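Local structure of Blo t 1 allergen (Blomia tropicalis, 5JT8) at residues 191-194 against 195-199; 240-243 against 244-248. The protein is a mite allergen of the papain-like cysteine protease family, probably made as an inactive precursor whose propeptide blocks the protease. All coordinates share one frame; numbering follows the deposited sequence.

Interaction 1. Residues 191-194 against 195-199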
# COMPACT_ATOMS: atom_id res chain seq x y z
N PHE A 191 -0.11 -9.47 -9.93
CA PHE A 191 -1.01 -10.61 -9.93
C PHE A 191 -0.84 -11.43 -11.20
O PHE A 191 -0.89 -12.65 -11.16
CB PHE A 191 -2.47 -10.16 -9.80
CG PHE A 191 -2.83 -9.69 -8.44
CD1 PHE A 191 -2.52 -10.45 -7.32
CD2 PHE A 191 -3.45 -8.47 -8.27
CE1 PHE A 191 -2.84 -10.01 -6.06
CE2 PHE A 191 -3.79 -8.01 -7.01
CZ PHE A 191 -3.49 -8.78 -5.90
N LYS A 192 -0.67 -10.73 -12.33
CA LYS A 192 -0.41 -11.39 -13.61
C LYS A 192 0.78 -12.35 -13.48
O LYS A 192 0.75 -13.48 -13.97
CB LYS A 192 -0.15 -10.35 -14.70
CG LYS A 192 0.24 -10.91 -16.05
CD LYS A 192 0.54 -9.79 -17.07
CE LYS A 192 -0.72 -8.96 -17.35
NZ LYS A 192 -0.41 -7.78 -18.22
N TYR A 193 1.82 -11.88 -12.81
CA TYR A 193 3.01 -12.68 -12.60
C TYR A 193 2.69 -13.86 -11.68
O TYR A 193 3.19 -14.97 -11.85
CB TYR A 193 4.12 -11.81 -12.02
CG TYR A 193 5.42 -12.54 -11.84
CD1 TYR A 193 5.68 -13.25 -10.67
CD2 TYR A 193 6.39 -12.53 -12.85
CE1 TYR A 193 6.86 -13.93 -10.50
CE2 TYR A 193 7.58 -13.21 -12.69
CZ TYR A 193 7.81 -13.91 -11.51
OH TYR A 193 8.99 -14.58 -11.33
N MET A 194 1.81 -13.62 -10.72
CA MET A 194 1.42 -14.66 -9.79
C MET A 194 0.61 -15.76 -10.48
O MET A 194 0.65 -16.92 -10.08
CB MET A 194 0.62 -14.05 -8.64
CG MET A 194 1.50 -13.34 -7.64
SD MET A 194 0.55 -13.01 -6.15
CE MET A 194 1.03 -11.32 -5.84
N ILE A 195 -0.08 -15.41 -11.56
CA ILE A 195 -0.80 -16.39 -12.36
C ILE A 195 0.15 -17.19 -13.23
O ILE A 195 0.16 -18.42 -13.20
CB ILE A 195 -1.86 -15.72 -13.26
CG1 ILE A 195 -3.01 -15.16 -12.42
CG2 ILE A 195 -2.40 -16.70 -14.31
CD1 ILE A 195 -3.83 -14.14 -13.17
N ARG A 196 0.95 -16.49 -14.02
CA ARG A 196 1.70 -17.17 -15.07
C ARG A 196 2.92 -17.91 -14.53
O ARG A 196 3.35 -18.92 -15.09
CB ARG A 196 2.12 -16.16 -16.13
CG ARG A 196 0.94 -15.50 -16.82
CD ARG A 196 1.39 -14.42 -17.80
NE ARG A 196 0.25 -13.69 -18.35
CZ ARG A 196 0.34 -12.58 -19.07
NH1 ARG A 196 1.53 -12.04 -19.34
NH2 ARG A 196 -0.76 -11.99 -19.53
N THR A 197 3.49 -17.40 -13.43
CA THR A 197 4.77 -17.91 -12.93
C THR A 197 4.68 -18.35 -11.47
O THR A 197 5.26 -19.36 -11.08
CB THR A 197 5.87 -16.82 -13.05
OG1 THR A 197 5.95 -16.39 -14.41
CG2 THR A 197 7.24 -17.34 -12.58
N GLY A 198 3.93 -17.60 -10.67
CA GLY A 198 3.86 -17.81 -9.23
C GLY A 198 5.06 -17.23 -8.49
O GLY A 198 6.10 -16.99 -9.08
N LEU A 199 4.90 -17.01 -7.19
CA LEU A 199 5.98 -16.47 -6.36
C LEU A 199 6.51 -17.50 -5.38
O LEU A 199 5.74 -18.26 -4.81
CB LEU A 199 5.51 -15.24 -5.58
CG LEU A 199 5.18 -13.98 -6.36
CD1 LEU A 199 4.45 -12.98 -5.45
CD2 LEU A 199 6.46 -13.39 -6.95
O HOH W 1 -0.32 -9.09 -20.72
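Lys192, Tyr193 and Met194 meet Arg196, Thr197 and Leu199 in a local contact where helix 187-196 ends and the chain turns away. Thr197 is the first residue to leave helical geometry, and two amides hydrogen-bond to one carbonyl oxygen, Tyr193 O, from Thr197 N at 2.9 Å and Gly198 N at 3.0 Å. The Gly198 bond lies in the carbonyl plane, while the Thr197 bond is tilted from it. Gly198 turns the chain at a positive phi of 79°, a conformation that favours glycine. Beside the turn, Thr197 CB stands over one face of the Tyr193 ring, 3.9 Å from its centroid, a CH-pi contact. Thr197 CG2 reaches farther along the ring and touches Tyr193 OH at 3.5 Å. The phenol is placed there by a chi1 of -177°, which sets CG opposite the backbone N, and its hydroxyl is bound by Glu164 of helix 162-168. This helix end belongs to the mainly helical domain of the papain fold, where Phe191 and Met194 turn to helix 139-154. Leu199 suits the junction because its two methyls divide the work: CD2 meets Tyr193 CE1 at 3.6 Å, and CD1 meets Met194 CG at 3.7 Å. On the outer side, Lys192 and Arg196 run alongside each other in the same direction. The aliphatic Lys192 CD lies over one face of the Arg196 guanidinium, 3.3 Å from NH1, so hydrocarbon rather than charge faces the flat cation. A water accepts from both Lys192 NZ and Arg196 NH2, sitting at the guanidinium edge and probably easing the repulsion between the two positive groups. Lys192 NZ also forms a salt bridge with Glu189, one turn back on the helix.

Interaction 2. Residues 240-243 against 244-248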
# COMPACT_ATOMS: atom_id res chain seq x y z
N VAL A 240 -17.15 -1.70 -3.31
CA VAL A 240 -15.85 -2.03 -2.72
C VAL A 240 -16.05 -2.90 -1.49
O VAL A 240 -15.40 -3.94 -1.39
CB VAL A 240 -15.05 -0.77 -2.36
CG1 VAL A 240 -13.78 -1.16 -1.63
CG2 VAL A 240 -14.72 -0.00 -3.63
N MET A 241 -16.95 -2.51 -0.59
CA MET A 241 -17.24 -3.29 0.62
C MET A 241 -17.74 -4.69 0.28
O MET A 241 -17.32 -5.68 0.88
CB MET A 241 -18.30 -2.60 1.51
CG MET A 241 -17.87 -1.24 2.09
SD MET A 241 -19.27 -0.16 2.54
CE MET A 241 -19.91 -1.03 3.94
N TYR A 242 -18.67 -4.77 -0.66
CA TYR A 242 -19.11 -6.08 -1.10
C TYR A 242 -17.98 -6.93 -1.71
O TYR A 242 -17.89 -8.15 -1.46
CB TYR A 242 -20.23 -5.93 -2.11
CG TYR A 242 -20.90 -7.25 -2.29
CD1 TYR A 242 -21.71 -7.78 -1.29
CD2 TYR A 242 -20.65 -8.02 -3.42
CE1 TYR A 242 -22.29 -9.02 -1.43
CE2 TYR A 242 -21.23 -9.25 -3.58
CZ TYR A 242 -22.06 -9.74 -2.59
OH TYR A 242 -22.64 -10.98 -2.75
N THR A 243 -17.15 -6.31 -2.54
CA THR A 243 -15.99 -7.00 -3.13
C THR A 243 -15.08 -7.54 -2.03
O THR A 243 -14.63 -8.69 -2.09
CB THR A 243 -15.21 -6.06 -4.06
OG1 THR A 243 -16.06 -5.68 -5.15
CG2 THR A 243 -13.90 -6.73 -4.59
N ILE A 244 -14.84 -6.73 -1.01
CA ILE A 244 -14.01 -7.13 0.12
C ILE A 244 -14.64 -8.30 0.85
O ILE A 244 -13.95 -9.25 1.22
CB ILE A 244 -13.79 -5.96 1.08
CG1 ILE A 244 -12.84 -4.94 0.45
CG2 ILE A 244 -13.26 -6.46 2.44
CD1 ILE A 244 -12.81 -3.59 1.18
N GLN A 245 -15.95 -8.23 1.05
CA GLN A 245 -16.67 -9.31 1.70
C GLN A 245 -16.61 -10.62 0.90
O GLN A 245 -16.39 -11.69 1.49
CB GLN A 245 -18.13 -8.92 1.94
CG GLN A 245 -18.89 -9.97 2.76
CD GLN A 245 -20.35 -9.60 3.05
OE1 GLN A 245 -20.83 -9.80 4.16
NE2 GLN A 245 -21.05 -9.11 2.05
N GLN A 246 -16.81 -10.55 -0.42
CA GLN A 246 -16.90 -11.77 -1.23
C GLN A 246 -15.57 -12.24 -1.83
O GLN A 246 -15.42 -13.44 -2.14
CB GLN A 246 -17.90 -11.58 -2.37
CG GLN A 246 -19.37 -11.55 -1.95
CD GLN A 246 -19.69 -12.29 -0.65
OE1 GLN A 246 -20.15 -11.69 0.32
NE2 GLN A 246 -19.47 -13.61 -0.63
N HIS A 247 -14.61 -11.35 -2.02
CA HIS A 247 -13.36 -11.78 -2.64
C HIS A 247 -12.11 -11.60 -1.76
O HIS A 247 -11.02 -11.94 -2.19
CB HIS A 247 -13.17 -11.06 -3.98
CG HIS A 247 -14.30 -11.30 -4.94
ND1 HIS A 247 -14.46 -12.49 -5.61
CD2 HIS A 247 -15.35 -10.52 -5.30
CE1 HIS A 247 -15.54 -12.43 -6.36
NE2 HIS A 247 -16.10 -11.25 -6.19
N GLY A 248 -12.29 -11.09 -0.54
CA GLY A 248 -11.15 -10.89 0.35
C GLY A 248 -10.55 -9.49 0.29
O GLY A 248 -11.10 -8.60 -0.37
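The Tyr242 ring takes Gln246 over one of its faces, one helical turn on, and meets Gln245 at a quite different angle. Gln246 CG presses above the phenol end of the ring, 3.3 Å from Tyr242 CZ, and the amide beyond it is inclined 36° to the ring plane. A sharp bend at chi2, -26°, folds this chain over the tyrosine, bringing Gln246 OE1 within 3.8 Å of Tyr242 CE1. The Gln245 chain instead runs out straight, and its amide stands almost upright against the ring, the planes 87° apart, with NE2 3.7 Å from Tyr242 CD1. Glutamine suits the two places differently: Gln246 packs its CG methylene on the ring, while Gln245, extended, brings its amide nitrogen up to it. The tyrosine also stacks on Tyr110. Away from this polar side, Val240 and Ile244 meet through methyls, CG1 of Val240 lying 3.8 Å from CD1 of Ile244; their branched side chains slot against Leu285, and Ile244 also against Trp288. Thr243 suits a buried helical site because OG1 is satisfied by Asp239 O, while CG2 approaches the CD2 side of the His247 ring, at 4.1 Å from CD2. Thr243 O in turn lies near the plane of that imidazole, at its edge, and accepts the helical hydrogen bond from His247 N at 2.7 Å. The histidine ring is stacked with Tyr330. Gly248 then ends the helix with a positive phi, at backbone angles that call for glycine, and its N makes a weak bond to Ile244 O, 3.0 Å away, which also accepts from Trp119 NE1. The result is an amphipathic helix laid against strands 250-254, 281-291 and 294-300, as in the beta-rich domain of papain-like proteases.

Overall arrangement
Both contacts are C-terminal helix ends within the papain-like protease region, and they come in series along the chain: interaction 1 closes helix 187-196 before interaction 2 closes helix 237-247. Their centres lie about 22 Å apart and their nearest atoms about 9 Å, so they do not touch. The first packs against helices 139-154 and 162-168, the second against the mixed sheet. Between them in the chain comes strand 227-230, which pairs with strand 329-332. Tyr228 of the former meets interaction 1, and Tyr330 of the latter stacks in interaction 2, so one small sheet contributes a tyrosine to the surroundings of each contact.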